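Beta-N-acetylhexosaminidase (Thermotoga neapolitana, PDB 5BZA) probably hydrolyses terminal non-reducing N-acetyl-D-hexosamine residues from N-acetyl-beta-D-hexosaminides, as a thermostable glycoside hydrolase of family 3. Local coordinates at residues B[58-63]-B[106-111]; B[110-115]-B[156-161]; B[142-147]-B[194-199]; B[206-211]-B[240-245]. One frame throughout, in Å; residues are numbered along the deposited sequence.

Interaction 1: residues B[58-63]-B[106-111]; sequences FIVSSD and LGFNMV
The carboxamide of Asn109 bonds to the backbone of Phe58 and Val60, one bond through each of its polar atoms. Its OD1 accepts from Val60 N at 2.8 Å, the donor tilted from the plane of the amide carbonyl, while ND2 gives a longer bond to Phe58 O, 3.3 Å away and close to the amide plane. Holding CG between the backbone N and the carbonyl carbon (chi1 45°) brings the amide alongside the strand. Val60 O is gripped twice, by Asn109 N at 2.9 Å and by Met110 N at 3.0 Å. Without this carboxamide, as with an alanine here, Val60 N and Phe58 O would probably lose these mates inside a buried contact. Apolar atoms pack around this polar seam. Val60 CG1 lies 3.6 Å from Phe108 CD1; separately, Ser61 O comes up to the edge of that ring. Ile59 CG2 rests 3.8 Å from Met110 CE. Farther along, a water joins Ser62 OG to Met110 O, and Ser61 OG adds a weak bond to the same carbonyl. Outside the pair, Ile34 packs on Val60 and Phe108, and Phe10 covers Ile59 and Met110. Gly107, with positive phi, closes the preceding helix in a Schellman motif. Strands 59-62 and 110-111 are adjacent parallel strands of the TIM barrel of this family 3 enzyme.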
# COMPACT_ATOMS: atom_id res chain seq x y z
N PHE B 58 6.14 16.79 14.36
CA PHE B 58 4.92 16.18 14.84
C PHE B 58 5.20 14.71 15.08
O PHE B 58 5.97 14.11 14.34
CB PHE B 58 3.77 16.30 13.85
CG PHE B 58 3.44 17.69 13.45
CD1 PHE B 58 4.06 18.28 12.32
CD2 PHE B 58 2.46 18.41 14.14
CE1 PHE B 58 3.71 19.56 11.90
CE2 PHE B 58 2.11 19.69 13.75
CZ PHE B 58 2.74 20.28 12.61
N ILE B 59 4.54 14.13 16.08
CA ILE B 59 4.38 12.69 16.18
C ILE B 59 3.18 12.34 15.31
O ILE B 59 2.08 12.87 15.54
CB ILE B 59 4.13 12.23 17.66
CG1 ILE B 59 5.25 12.77 18.55
CG2 ILE B 59 4.05 10.70 17.73
CD1 ILE B 59 4.97 12.64 20.01
N VAL B 60 3.38 11.45 14.33
CA VAL B 60 2.36 11.11 13.34
C VAL B 60 2.02 9.64 13.47
O VAL B 60 2.91 8.78 13.33
CB VAL B 60 2.80 11.39 11.85
CG1 VAL B 60 1.69 11.01 10.84
CG2 VAL B 60 3.22 12.85 11.67
N SER B 61 0.74 9.34 13.71
CA SER B 61 0.38 7.99 14.09
C SER B 61 -0.85 7.50 13.31
O SER B 61 -1.62 8.29 12.73
CB SER B 61 0.09 7.96 15.61
OG SER B 61 0.10 6.62 16.07
N SER B 62 -1.05 6.19 13.33
CA SER B 62 -2.27 5.57 12.80
C SER B 62 -2.75 4.48 13.75
O SER B 62 -1.99 4.04 14.65
CB SER B 62 -2.01 4.95 11.44
OG SER B 62 -1.29 3.73 11.63
N ASP B 63 -3.97 3.99 13.50
CA ASP B 63 -4.50 2.84 14.22
C ASP B 63 -4.31 1.55 13.43
O ASP B 63 -5.13 0.62 13.54
CB ASP B 63 -6.00 2.98 14.53
CG ASP B 63 -6.29 4.00 15.60
OD1 ASP B 63 -5.45 4.18 16.49
OD2 ASP B 63 -7.40 4.58 15.56
N LEU B 106 6.28 6.08 4.62
CA LEU B 106 5.22 7.00 4.24
C LEU B 106 5.31 8.35 4.93
O LEU B 106 4.83 9.35 4.38
CB LEU B 106 3.85 6.40 4.48
CG LEU B 106 3.44 5.19 3.66
CD1 LEU B 106 2.14 4.64 4.29
CD2 LEU B 106 3.23 5.62 2.19
N GLY B 107 5.92 8.36 6.11
CA GLY B 107 5.99 9.54 6.95
C GLY B 107 5.40 9.34 8.35
O GLY B 107 5.44 10.27 9.15
N PHE B 108 4.86 8.16 8.68
CA PHE B 108 4.40 7.92 10.07
C PHE B 108 5.63 7.75 11.00
O PHE B 108 6.72 7.45 10.52
CB PHE B 108 3.47 6.70 10.13
CG PHE B 108 2.12 6.94 9.48
CD1 PHE B 108 1.06 7.48 10.21
CD2 PHE B 108 1.95 6.69 8.10
CE1 PHE B 108 -0.20 7.71 9.60
CE2 PHE B 108 0.72 6.93 7.46
CZ PHE B 108 -0.36 7.44 8.21
N ASN B 109 5.53 8.06 12.29
CA ASN B 109 6.63 7.68 13.19
C ASN B 109 6.15 7.01 14.50
O ASN B 109 6.97 6.60 15.33
CB ASN B 109 7.52 8.89 13.51
CG ASN B 109 6.73 10.12 13.83
OD1 ASN B 109 5.80 10.08 14.64
ND2 ASN B 109 7.08 11.26 13.20
N MET B 110 4.84 6.80 14.61
CA MET B 110 4.28 6.08 15.75
C MET B 110 3.16 5.23 15.20
O MET B 110 2.60 5.54 14.16
CB MET B 110 3.76 7.05 16.83
CG MET B 110 3.17 6.34 18.08
SD MET B 110 2.78 7.48 19.44
CE MET B 110 4.43 7.79 20.08
N VAL B 111 2.87 4.13 15.87
CA VAL B 111 1.68 3.37 15.61
C VAL B 111 0.98 3.09 16.96
O VAL B 111 1.60 2.78 17.98
CB VAL B 111 2.01 2.07 14.86
CG1 VAL B 111 2.85 1.12 15.77
CG2 VAL B 111 0.74 1.41 14.33
O HOH W 1 1.30 4.26 11.94

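Interaction 2: residues B[110-115]-B[156-161]; sequences MVFAPV and IPCIKH. With CD (cadmium ion), chain N.
Met110 and Val111 pair with Ile156 and Pro157 as parallel neighbours in the TIM barrel, and the chain beyond Val111 then loops and shifts register by one before Val115 meets Lys160. Backbone bonds carry the first ladder: Val111 N reaches Ile156 O at 3.3 Å. Where the register slips, Cys158 N faces two carbonyls, Ala113 O at 3.0 Å and Val111 O in a weak bond. Phe112 centres an inverse gamma turn here, and a cis peptide precedes Pro114. Among apolar contacts, Phe112 presents its ring edge to Cys158 CB, 3.8 Å from Phe112 CD1, with Cys158 SG oblique to the ring. Pro114 lies beside Ile159, with Pro114 CD 3.8 Å from Ile159 CG2. The charged contact belongs to Lys160. Extended beyond CG, its chain passes Val115 CG2, 3.6 Å from Lys160 CE, and sets NZ 2.6 Å from Phe112 O, tilted from the carbonyl plane. The same ammonium makes a salt bridge to Glu65, so a methionine in place of Lys160 would probably leave both this carboxylate and the Phe112 carbonyl without their charged partner. Metal coordination comes where the chain turns a corner at His161, after a cis peptide. Asp245 is the other protein ligand of this cadmium site. ND1 of the His161 ring is hydrogen-bonded to Asp117 OD2. The second ring nitrogen, NE2, binds the cadmium ion at 2.7 Å.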
# COMPACT_ATOMS: atom_id res chain seq x y z
N MET B 110 4.84 6.80 14.61
CA MET B 110 4.28 6.08 15.75
C MET B 110 3.16 5.23 15.20
O MET B 110 2.60 5.54 14.16
CB MET B 110 3.76 7.05 16.83
CG MET B 110 3.17 6.34 18.08
SD MET B 110 2.78 7.48 19.44
CE MET B 110 4.43 7.79 20.08
N VAL B 111 2.87 4.13 15.87
CA VAL B 111 1.68 3.37 15.61
C VAL B 111 0.98 3.09 16.96
O VAL B 111 1.60 2.78 17.98
CB VAL B 111 2.01 2.07 14.86
CG1 VAL B 111 2.85 1.12 15.77
CG2 VAL B 111 0.74 1.41 14.33
N PHE B 112 -0.34 3.21 16.96
CA PHE B 112 -1.13 2.91 18.14
C PHE B 112 -1.36 1.40 18.14
O PHE B 112 -2.49 0.93 17.94
CB PHE B 112 -2.44 3.71 18.15
CG PHE B 112 -2.24 5.19 18.38
CD1 PHE B 112 -1.09 5.67 18.95
CD2 PHE B 112 -3.24 6.10 18.07
CE1 PHE B 112 -0.91 7.04 19.22
CE2 PHE B 112 -3.07 7.48 18.32
CZ PHE B 112 -1.89 7.94 18.89
N ALA B 113 -0.27 0.67 18.37
CA ALA B 113 -0.24 -0.77 18.45
C ALA B 113 1.10 -1.14 19.11
O ALA B 113 1.99 -0.30 19.16
CB ALA B 113 -0.35 -1.38 17.10
N PRO B 114 1.24 -2.37 19.64
CA PRO B 114 0.30 -3.50 19.72
C PRO B 114 -0.73 -3.42 20.87
O PRO B 114 -0.54 -2.74 21.87
CB PRO B 114 1.23 -4.71 19.94
CG PRO B 114 2.32 -4.15 20.75
CD PRO B 114 2.54 -2.72 20.27
N VAL B 115 -1.84 -4.12 20.65
CA VAL B 115 -2.83 -4.44 21.67
C VAL B 115 -2.27 -5.51 22.57
O VAL B 115 -1.91 -6.61 22.09
CB VAL B 115 -4.13 -4.96 21.03
CG1 VAL B 115 -5.05 -5.68 22.10
CG2 VAL B 115 -4.82 -3.82 20.31
N ILE B 156 7.76 4.22 16.54
CA ILE B 156 7.59 3.97 18.00
C ILE B 156 6.24 3.39 18.33
O ILE B 156 5.23 4.02 18.12
CB ILE B 156 7.76 5.24 18.80
CG1 ILE B 156 9.19 5.72 18.60
CG2 ILE B 156 7.54 4.98 20.31
CD1 ILE B 156 9.45 6.98 19.28
N PRO B 157 6.24 2.17 18.90
CA PRO B 157 4.96 1.56 19.28
C PRO B 157 4.31 2.29 20.44
O PRO B 157 4.98 2.96 21.21
CB PRO B 157 5.36 0.13 19.66
CG PRO B 157 6.76 0.25 20.14
CD PRO B 157 7.39 1.34 19.29
N CYS B 158 2.99 2.18 20.50
CA CYS B 158 2.20 2.63 21.65
C CYS B 158 1.33 1.48 22.15
O CYS B 158 0.31 1.11 21.55
CB CYS B 158 1.32 3.83 21.27
SG CYS B 158 0.38 4.50 22.66
N ILE B 159 1.75 0.89 23.25
CA ILE B 159 1.04 -0.28 23.76
C ILE B 159 -0.26 0.16 24.42
O ILE B 159 -0.34 1.22 24.97
CB ILE B 159 1.95 -1.10 24.71
CG1 ILE B 159 2.45 -0.26 25.89
CG2 ILE B 159 3.11 -1.71 23.92
CD1 ILE B 159 3.37 -1.03 26.82
N LYS B 160 -1.29 -0.67 24.35
CA LYS B 160 -2.62 -0.33 24.82
C LYS B 160 -3.38 -1.61 25.19
O LYS B 160 -3.02 -2.68 24.71
CB LYS B 160 -3.38 0.47 23.73
CG LYS B 160 -3.63 -0.33 22.46
CD LYS B 160 -4.15 0.57 21.34
CE LYS B 160 -4.37 -0.21 20.06
NZ LYS B 160 -4.88 0.64 18.97
N HIS B 161 -4.40 -1.52 26.06
CA HIS B 161 -4.74 -0.32 26.81
C HIS B 161 -4.48 -0.53 28.30
O HIS B 161 -5.16 -1.32 28.95
CB HIS B 161 -6.22 0.08 26.60
CG HIS B 161 -6.74 -0.12 25.21
ND1 HIS B 161 -7.01 -1.36 24.67
CD2 HIS B 161 -7.10 0.79 24.26
CE1 HIS B 161 -7.48 -1.22 23.45
NE2 HIS B 161 -7.53 0.07 23.17
CD CD N . -9.16 1.80 21.86

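Interaction 3: residues B[142-147]-B[194-199]; sequences HGMEAC and FRRIFQ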
# COMPACT_ATOMS: atom_id res chain seq x y z
N HIS B 142 4.59 -12.23 22.29
CA HIS B 142 4.16 -11.67 21.01
C HIS B 142 4.14 -10.14 21.04
O HIS B 142 4.45 -9.49 20.04
CB HIS B 142 2.80 -12.22 20.63
CG HIS B 142 2.83 -13.65 20.21
ND1 HIS B 142 2.96 -14.69 21.11
CD2 HIS B 142 2.81 -14.22 18.98
CE1 HIS B 142 2.95 -15.84 20.46
NE2 HIS B 142 2.88 -15.58 19.16
N GLY B 143 3.77 -9.57 22.17
CA GLY B 143 3.79 -8.13 22.36
C GLY B 143 5.19 -7.54 22.34
O GLY B 143 5.42 -6.44 21.78
N MET B 144 6.13 -8.25 22.97
CA MET B 144 7.52 -7.81 22.93
C MET B 144 8.07 -7.88 21.49
O MET B 144 8.75 -6.97 21.04
CB MET B 144 8.39 -8.66 23.85
CG MET B 144 9.78 -8.11 24.07
SD MET B 144 9.93 -6.58 25.03
CE MET B 144 10.18 -5.40 23.70
N GLU B 145 7.79 -8.97 20.81
CA GLU B 145 8.19 -9.10 19.42
C GLU B 145 7.61 -7.97 18.61
O GLU B 145 8.30 -7.40 17.75
CB GLU B 145 7.77 -10.43 18.85
CG GLU B 145 8.74 -11.57 19.15
CD GLU B 145 10.02 -11.48 18.30
OE1 GLU B 145 10.09 -10.59 17.41
OE2 GLU B 145 10.92 -12.33 18.47
N ALA B 146 6.35 -7.64 18.87
CA ALA B 146 5.71 -6.59 18.10
C ALA B 146 6.39 -5.26 18.30
O ALA B 146 6.67 -4.53 17.34
CB ALA B 146 4.24 -6.49 18.45
N CYS B 147 6.66 -4.94 19.56
CA CYS B 147 7.31 -3.65 19.84
C CYS B 147 8.70 -3.56 19.23
O CYS B 147 9.08 -2.50 18.72
CB CYS B 147 7.38 -3.42 21.36
SG CYS B 147 5.76 -3.01 22.03
N PHE B 194 2.56 -5.81 29.60
CA PHE B 194 3.07 -4.45 29.83
C PHE B 194 4.44 -4.43 30.54
O PHE B 194 5.36 -3.66 30.17
CB PHE B 194 2.05 -3.60 30.58
CG PHE B 194 0.79 -3.29 29.78
CD1 PHE B 194 -0.29 -4.18 29.78
CD2 PHE B 194 0.67 -2.10 29.08
CE1 PHE B 194 -1.45 -3.89 29.04
CE2 PHE B 194 -0.49 -1.81 28.35
CZ PHE B 194 -1.56 -2.72 28.34
N ARG B 195 4.56 -5.25 31.59
CA ARG B 195 5.79 -5.40 32.35
C ARG B 195 6.93 -5.90 31.44
O ARG B 195 8.09 -5.47 31.57
CB ARG B 195 5.56 -6.36 33.53
CG ARG B 195 4.68 -5.74 34.64
CD ARG B 195 4.08 -6.76 35.66
NE ARG B 195 5.09 -7.57 36.31
CZ ARG B 195 4.92 -8.84 36.69
NH1 ARG B 195 3.74 -9.44 36.49
NH2 ARG B 195 5.92 -9.50 37.26
N ARG B 196 6.59 -6.81 30.55
CA ARG B 196 7.57 -7.36 29.61
C ARG B 196 8.16 -6.25 28.73
O ARG B 196 9.40 -6.20 28.50
CB ARG B 196 6.93 -8.45 28.72
CG ARG B 196 7.94 -9.18 27.76
CD ARG B 196 9.00 -9.99 28.52
NE ARG B 196 8.40 -10.86 29.54
CZ ARG B 196 7.84 -12.05 29.32
NH1 ARG B 196 7.82 -12.56 28.08
NH2 ARG B 196 7.31 -12.73 30.34
N ILE B 197 7.29 -5.36 28.26
CA ILE B 197 7.79 -4.26 27.44
C ILE B 197 8.67 -3.31 28.31
O ILE B 197 9.76 -2.87 27.86
CB ILE B 197 6.66 -3.43 26.75
CG1 ILE B 197 5.65 -4.31 25.97
CG2 ILE B 197 7.26 -2.26 25.94
CD1 ILE B 197 6.28 -5.43 25.19
N PHE B 198 8.21 -3.01 29.53
CA PHE B 198 8.95 -2.03 30.38
C PHE B 198 10.34 -2.51 30.82
O PHE B 198 11.21 -1.69 31.10
CB PHE B 198 8.14 -1.62 31.62
CG PHE B 198 6.82 -1.02 31.28
CD1 PHE B 198 6.70 -0.21 30.15
CD2 PHE B 198 5.71 -1.25 32.09
CE1 PHE B 198 5.46 0.39 29.82
CE2 PHE B 198 4.46 -0.69 31.76
CZ PHE B 198 4.33 0.12 30.62
N GLN B 199 10.53 -3.82 30.89
CA GLN B 199 11.82 -4.39 31.26
C GLN B 199 12.80 -4.41 30.08
O GLN B 199 13.99 -4.69 30.30
CB GLN B 199 11.64 -5.80 31.82
CG GLN B 199 11.17 -5.76 33.26
CD GLN B 199 10.87 -7.13 33.83
OE1 GLN B 199 10.71 -8.11 33.09
NE2 GLN B 199 10.71 -7.19 35.15
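Ile197 and Met144 carry the apolar part of this helix-helix contact. The isoleucine reaches across with its CD1, which lies 3.5 Å from Met144 CA and so presses on the backbone of helix 136-153 itself. Its CG1 stands anti to the carbonyl carbon (chi1 -51°), and a second bend at chi2 directs CD1 toward three residues. Cys147 SG lies 4.0 Å from Ile197 CD1, and Met144 SD approaches the same methyl to 3.8 Å. Gly143 brings no side chain to this place, where the methyl meets main chain directly. Met144, bent at chi2 and chi3, crosses Ile197 obliquely and wraps its thioether toward helix 192-198.

Polar atoms take a smaller share, and no hydrogen bond links the two segments. Gly143 O makes a methyl-to-carbonyl contact with Ile197 CD1 at 3.7 Å. Met144 SD lies 3.5 Å from Arg196 O, a sulfur-to-carbonyl approach. Arg196 contributes its aliphatic stem, with CG 4.0 Å from Met144 CB, while its guanidinium forms a salt bridge with Glu137, farther back along the same helix as Met144. That pair ties the helices at the partly exposed margin of the contact.

The short axes pass 9.1 Å apart, crossing at -41°. Both helices belong to the outer layer of the TIM barrel: Cys147 and Phe194 each pack inward on Ile159 of strand 156-162, whereas His142 and Ala146 face helix 89-106.

Interaction 4: residues B[206-211]-B[240-245]; sequences VMTAHV and GLVLSD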
# COMPACT_ATOMS: atom_id res chain seq x y z
N VAL B 206 2.67 4.57 26.10
CA VAL B 206 1.61 3.76 26.70
C VAL B 206 0.28 4.49 26.57
O VAL B 206 0.18 5.67 26.96
CB VAL B 206 1.87 3.47 28.20
CG1 VAL B 206 0.65 2.74 28.80
CG2 VAL B 206 3.12 2.65 28.37
N MET B 207 -0.73 3.81 26.05
CA MET B 207 -2.09 4.36 26.04
C MET B 207 -2.96 3.79 27.18
O MET B 207 -2.95 2.59 27.42
CB MET B 207 -2.75 4.11 24.67
CG MET B 207 -4.03 4.93 24.49
SD MET B 207 -4.99 4.59 22.96
CE MET B 207 -3.89 5.27 21.69
N THR B 208 -3.71 4.63 27.87
CA THR B 208 -4.56 4.20 29.02
C THR B 208 -5.90 3.68 28.56
O THR B 208 -6.33 3.99 27.46
CB THR B 208 -4.81 5.33 30.03
OG1 THR B 208 -5.56 6.38 29.40
CG2 THR B 208 -3.48 5.88 30.54
N ALA B 209 -6.51 2.82 29.38
CA ALA B 209 -7.85 2.37 29.10
C ALA B 209 -8.89 3.20 29.82
O ALA B 209 -8.77 3.42 31.03
CB ALA B 209 -8.00 0.92 29.48
N HIS B 210 -9.97 3.55 29.12
CA HIS B 210 -11.11 4.23 29.75
C HIS B 210 -11.96 3.16 30.41
O HIS B 210 -13.07 2.86 29.95
CB HIS B 210 -11.99 5.00 28.76
CG HIS B 210 -11.30 6.13 28.04
ND1 HIS B 210 -10.27 6.86 28.57
CD2 HIS B 210 -11.53 6.63 26.79
CE1 HIS B 210 -9.88 7.77 27.69
NE2 HIS B 210 -10.63 7.65 26.61
N VAL B 211 -11.40 2.50 31.42
CA VAL B 211 -12.10 1.41 32.06
C VAL B 211 -11.94 1.57 33.57
O VAL B 211 -10.86 1.93 34.05
CB VAL B 211 -11.57 0.02 31.61
CG1 VAL B 211 -12.08 -1.11 32.55
CG2 VAL B 211 -11.90 -0.24 30.12
N GLY B 240 8.19 7.02 30.50
CA GLY B 240 8.00 7.48 29.15
C GLY B 240 6.68 8.20 28.95
O GLY B 240 6.07 8.70 29.89
N LEU B 241 6.25 8.24 27.70
CA LEU B 241 5.08 8.99 27.27
C LEU B 241 3.79 8.22 27.52
O LEU B 241 3.65 7.04 27.09
CB LEU B 241 5.23 9.36 25.78
CG LEU B 241 4.10 10.09 25.06
CD1 LEU B 241 3.85 11.50 25.68
CD2 LEU B 241 4.39 10.22 23.55
N VAL B 242 2.85 8.87 28.21
CA VAL B 242 1.54 8.30 28.51
C VAL B 242 0.44 9.11 27.85
O VAL B 242 0.32 10.32 28.07
CB VAL B 242 1.24 8.26 30.07
CG1 VAL B 242 -0.27 7.93 30.36
CG2 VAL B 242 2.17 7.32 30.77
N LEU B 243 -0.41 8.43 27.09
CA LEU B 243 -1.54 9.04 26.39
C LEU B 243 -2.87 8.57 26.88
O LEU B 243 -3.02 7.39 27.18
CB LEU B 243 -1.52 8.72 24.88
CG LEU B 243 -0.76 9.46 23.82
CD1 LEU B 243 0.71 9.54 24.17
CD2 LEU B 243 -0.94 8.63 22.57
N SER B 244 -3.87 9.44 26.87
CA SER B 244 -5.22 8.96 27.06
C SER B 244 -5.69 8.18 25.85
O SER B 244 -5.21 8.39 24.71
CB SER B 244 -6.16 10.14 27.34
OG SER B 244 -6.50 10.88 26.17
N ASP B 245 -6.66 7.30 26.05
CA ASP B 245 -7.48 6.92 24.90
C ASP B 245 -8.29 8.20 24.56
O ASP B 245 -8.22 9.17 25.31
CB ASP B 245 -8.38 5.72 25.18
CG ASP B 245 -8.75 4.97 23.90
OD1 ASP B 245 -8.51 5.54 22.81
OD2 ASP B 245 -9.32 3.84 23.97
O HOH W 2 -10.28 2.92 26.48
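Strands 206-208 and 241-243 run parallel in register, Val206 beside Val242 and Met207 beside Leu243, through three backbone hydrogen bonds: Leu241 O to Val206 N, Val206 O to Leu243 N and Leu243 O to Thr208 N, the last 2.9 Å long. Thr208 CG2 packs crosswise on Val242 CG1 at 3.8 Å. Asp245 carries much of the remaining side-chain contact. Its CB sits over one face of the His210 ring, 3.6 Å from the centroid, in a CH-pi contact. Ring and carboxylate planes are 28° apart. Asp245 swings CG away from its backbone N (chi1 -155°), which carries the carboxylate past Met207, whose SD lies 3.6 Å from Asp245 OD1. A water bridges the segments, accepting from His210 N at 2.7 Å and donating to Asp245 OD2 at 2.8 Å. The imidazole itself is held at both nitrogens, ND1 by Thr222 and NE2 by Ala246 O, which fixes its face against Asp245. Asp245 is also a ligand of the cadmium ion that His161 binds. The ring over CB and the water on OD2 limit how Asp245 can move, consistent with a pre-set metal ligand at the C-terminal ends of the barrel strands.

Interactions 1, 2 and 4 all lie in the parallel barrel sheet, whereas interaction 3 joins two helices outside it. Interactions 1 and 2 share Met110 and Val111, so strand 110-111 is paired on both edges. Ile159 O and Met207 N probably continue the hydrogen bonding from interaction 2 into interaction 4. Every touching residue of these three is buried; in interaction 3, Met144 and Arg196 are partly exposed, and sulfur and methyl packing replaces the strand bonds. In interaction 1 a side-chain amide bonds to backbone atoms, while interactions 2 and 4 each supply one ligand of the same cadmium ion. Cys147 SG packs on Ile159 and Pro114, linking interaction 3 to interaction 2.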